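Local coordinates for probable ribosomal RNA small subunit methyltransferase (Thermus thermophilus, PDB 3DMH), which methylates the N2 of a guanine in 16S ribosomal RNA, using S-adenosylmethionine as the methyl donor, at residues 92-96 / 117-121. Residues are numbered along the deposited sequence; the frame is centred on the assembly and turned at random.
Sequences ALPWE and YVQAS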
ATOM      1  N   ALA A  92      -8.388  -1.425  -8.006  1.00 17.63           N
ATOM      2  CA  ALA A  92      -9.370  -2.384  -7.500  1.00 17.90           C
ATOM      3  C   ALA A  92      -8.788  -3.308  -6.462  1.00 18.17           C
ATOM      4  O   ALA A  92      -7.620  -3.654  -6.519  1.00 18.94           O
ATOM      5  CB  ALA A  92      -9.949  -3.185  -8.645  1.00 18.77           C
ATOM      6  N   LEU A  93      -9.625  -3.671  -5.493  1.00 17.81           N
ATOM      7  CA  LEU A  93      -9.277  -4.699  -4.545  1.00 17.60           C
ATOM      8  C   LEU A  93      -9.416  -6.070  -5.200  1.00 18.23           C
ATOM      9  O   LEU A  93     -10.238  -6.256  -6.107  1.00 18.24           O
ATOM     10  CB  LEU A  93     -10.241  -4.631  -3.364  1.00 17.20           C
ATOM     11  CG  LEU A  93     -10.321  -3.261  -2.682  1.00 18.03           C
ATOM     12  CD1 LEU A  93     -11.551  -3.217  -1.786  1.00 20.80           C
ATOM     13  CD2 LEU A  93      -9.062  -2.991  -1.878  1.00 19.83           C
ATOM     14  N   PRO A  94      -8.638  -7.063  -4.724  1.00 19.02           N
ATOM     15  CA  PRO A  94      -8.688  -8.377  -5.354  1.00 19.63           C
ATOM     16  C   PRO A  94     -10.094  -8.953  -5.333  1.00 18.77           C
ATOM     17  O   PRO A  94     -10.538  -9.556  -6.323  1.00 19.16           O
ATOM     18  CB  PRO A  94      -7.741  -9.226  -4.488  1.00 20.29           C
ATOM     19  CG  PRO A  94      -6.821  -8.253  -3.839  1.00 21.25           C
ATOM     20  CD  PRO A  94      -7.598  -6.965  -3.675  1.00 19.53           C
ATOM     21  N   TRP A  95     -10.804  -8.735  -4.220  1.00 18.83           N
ATOM     22  CA  TRP A  95     -12.158  -9.258  -4.072  1.00 19.46           C
ATOM     23  C   TRP A  95     -13.254  -8.466  -4.795  1.00 20.25           C
ATOM     24  O   TRP A  95     -14.456  -8.768  -4.660  1.00 20.59           O
ATOM     25  CB  TRP A  95     -12.510  -9.440  -2.593  1.00 19.77           C
ATOM     26  CG  TRP A  95     -12.290  -8.213  -1.779  1.00 19.31           C
ATOM     27  CD1 TRP A  95     -13.181  -7.208  -1.568  1.00 19.98           C
ATOM     28  CD2 TRP A  95     -11.102  -7.865  -1.052  1.00 19.16           C
ATOM     29  NE1 TRP A  95     -12.636  -6.253  -0.742  1.00 20.81           N
ATOM     30  CE2 TRP A  95     -11.354  -6.624  -0.419  1.00 19.83           C
ATOM     31  CE3 TRP A  95      -9.852  -8.478  -0.876  1.00 20.19           C
ATOM     32  CZ2 TRP A  95     -10.401  -5.981   0.393  1.00 20.41           C
ATOM     33  CZ3 TRP A  95      -8.893  -7.836  -0.063  1.00 20.21           C
ATOM     34  CH2 TRP A  95      -9.176  -6.601   0.550  1.00 19.99           C
ATOM     35  N   GLU A  96     -12.843  -7.477  -5.575  1.00 20.18           N
ATOM     36  CA  GLU A  96     -13.766  -6.790  -6.467  1.00 20.41           C
ATOM     37  C   GLU A  96     -13.834  -7.496  -7.822  1.00 20.33           C
ATOM     38  O   GLU A  96     -14.573  -7.052  -8.703  1.00 21.63           O
ATOM     39  CB  GLU A  96     -13.421  -5.303  -6.607  1.00 20.43           C
ATOM     40  CG  GLU A  96     -13.752  -4.516  -5.328  1.00 19.54           C
ATOM     41  CD  GLU A  96     -13.355  -3.052  -5.387  1.00 20.55           C
ATOM     42  OE1 GLU A  96     -12.335  -2.745  -6.052  1.00 21.92           O
ATOM     43  OE2 GLU A  96     -14.074  -2.226  -4.774  1.00 19.79           O
ATOM     44  N   TYR A 117      -5.658 -10.713   4.345  1.00 20.42           N
ATOM     45  CA  TYR A 117      -5.580 -10.179   2.988  1.00 19.70           C
ATOM     46  C   TYR A 117      -5.313 -11.280   1.967  1.00 19.58           C
ATOM     47  O   TYR A 117      -5.924 -11.309   0.884  1.00 18.94           O
ATOM     48  CB  TYR A 117      -4.498  -9.109   2.898  1.00 19.83           C
ATOM     49  CG  TYR A 117      -4.595  -8.308   1.628  1.00 19.60           C
ATOM     50  CD1 TYR A 117      -5.410  -7.181   1.563  1.00 20.61           C
ATOM     51  CD2 TYR A 117      -3.897  -8.689   0.482  1.00 21.52           C
ATOM     52  CE1 TYR A 117      -5.536  -6.444   0.414  1.00 19.59           C
ATOM     53  CE2 TYR A 117      -4.013  -7.953  -0.689  1.00 19.83           C
ATOM     54  CZ  TYR A 117      -4.823  -6.816  -0.711  1.00 18.76           C
ATOM     55  OH  TYR A 117      -4.961  -6.088  -1.868  1.00 20.43           O
ATOM     56  N   VAL A 118      -4.421 -12.198   2.320  1.00 19.15           N
ATOM     57  CA  VAL A 118      -4.111 -13.329   1.447  1.00 19.58           C
ATOM     58  C   VAL A 118      -5.366 -14.186   1.291  1.00 19.15           C
ATOM     59  O   VAL A 118      -5.705 -14.604   0.181  1.00 19.47           O
ATOM     60  CB  VAL A 118      -2.910 -14.183   1.953  1.00 18.87           C
ATOM     61  CG1 VAL A 118      -2.720 -15.428   1.077  1.00 18.99           C
ATOM     62  CG2 VAL A 118      -1.618 -13.366   2.003  1.00 20.40           C
ATOM     63  N   GLN A 119      -6.070 -14.453   2.399  1.00 19.66           N
ATOM     64  CA  GLN A 119      -7.242 -15.326   2.324  1.00 19.43           C
ATOM     65  C   GLN A 119      -8.329 -14.743   1.431  1.00 19.20           C
ATOM     66  O   GLN A 119      -8.942 -15.462   0.630  1.00 19.45           O
ATOM     67  CB  GLN A 119      -7.814 -15.598   3.726  1.00 20.03           C
ATOM     68  CG  GLN A 119      -8.984 -16.583   3.723  1.00 21.56           C
ATOM     69  CD  GLN A 119      -8.562 -17.996   3.365  1.00 23.94           C
ATOM     70  OE1 GLN A 119      -7.390 -18.358   3.503  1.00 26.02           O
ATOM     71  NE2 GLN A 119      -9.515 -18.805   2.901  1.00 25.40           N
ATOM     72  N   ALA A 120      -8.551 -13.438   1.571  1.00 18.69           N
ATOM     73  CA  ALA A 120      -9.529 -12.730   0.755  1.00 19.21           C
ATOM     74  C   ALA A 120      -9.129 -12.819  -0.714  1.00 18.63           C
ATOM     75  O   ALA A 120      -9.983 -12.978  -1.589  1.00 19.45           O
ATOM     76  CB  ALA A 120      -9.618 -11.268   1.183  1.00 18.42           C
ATOM     77  N   SER A 121      -7.825 -12.720  -0.968  1.00 19.44           N
ATOM     78  CA  SER A 121      -7.284 -12.844  -2.333  1.00 19.44           C
ATOM     79  C   SER A 121      -7.468 -14.244  -2.915  1.00 19.55           C
ATOM     80  O   SER A 121      -7.814 -14.394  -4.096  1.00 18.76           O
ATOM     81  CB  SER A 121      -5.806 -12.447  -2.380  1.00 20.11           C
ATOM     82  OG  SER A 121      -5.666 -11.053  -2.091  1.00 20.34           O
TER
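With CG placed between its backbone N and carbonyl carbon (chi1 53°), Trp95 swings its indole over toward helix 115-128, where Tyr117, its own CG anti to the backbone N (chi1 -166°), extends its ring to meet it. The two rings form an offset edge-to-face pair, the six-membered edge of Trp95 turned toward the face of Tyr117, with planes at 71° and centroids 5.5 Å apart. Trp95 CH2 comes within 3.6 Å of Tyr117 CE1, while one turn along the helix Ala120 CB sits 3.5 Å from Trp95 CE3. Pro94 and Trp95, in the loop linking edge strand 90-91 to strand 102-108, thus pack on a helix of the N-terminal Rossmann-like methyltransferase fold, Tyr117 lying about 11 Å from bound S-adenosylmethionine (nearest side-chain atoms). Pro94 CD lies 3.3 Å from Tyr117 OH, and Pro94 CG 3.5 Å from Ser121 OG. That serine hydroxyl donates to Tyr117 O, which Ser121 N reaches from the opposite face of the carbonyl plane. Replacing Tyr117 by an alanine is likely to leave the indole edge without its aromatic partner and open a gap beside the proline ring. Leu93 CB and Pro94 CD lie against one indole face.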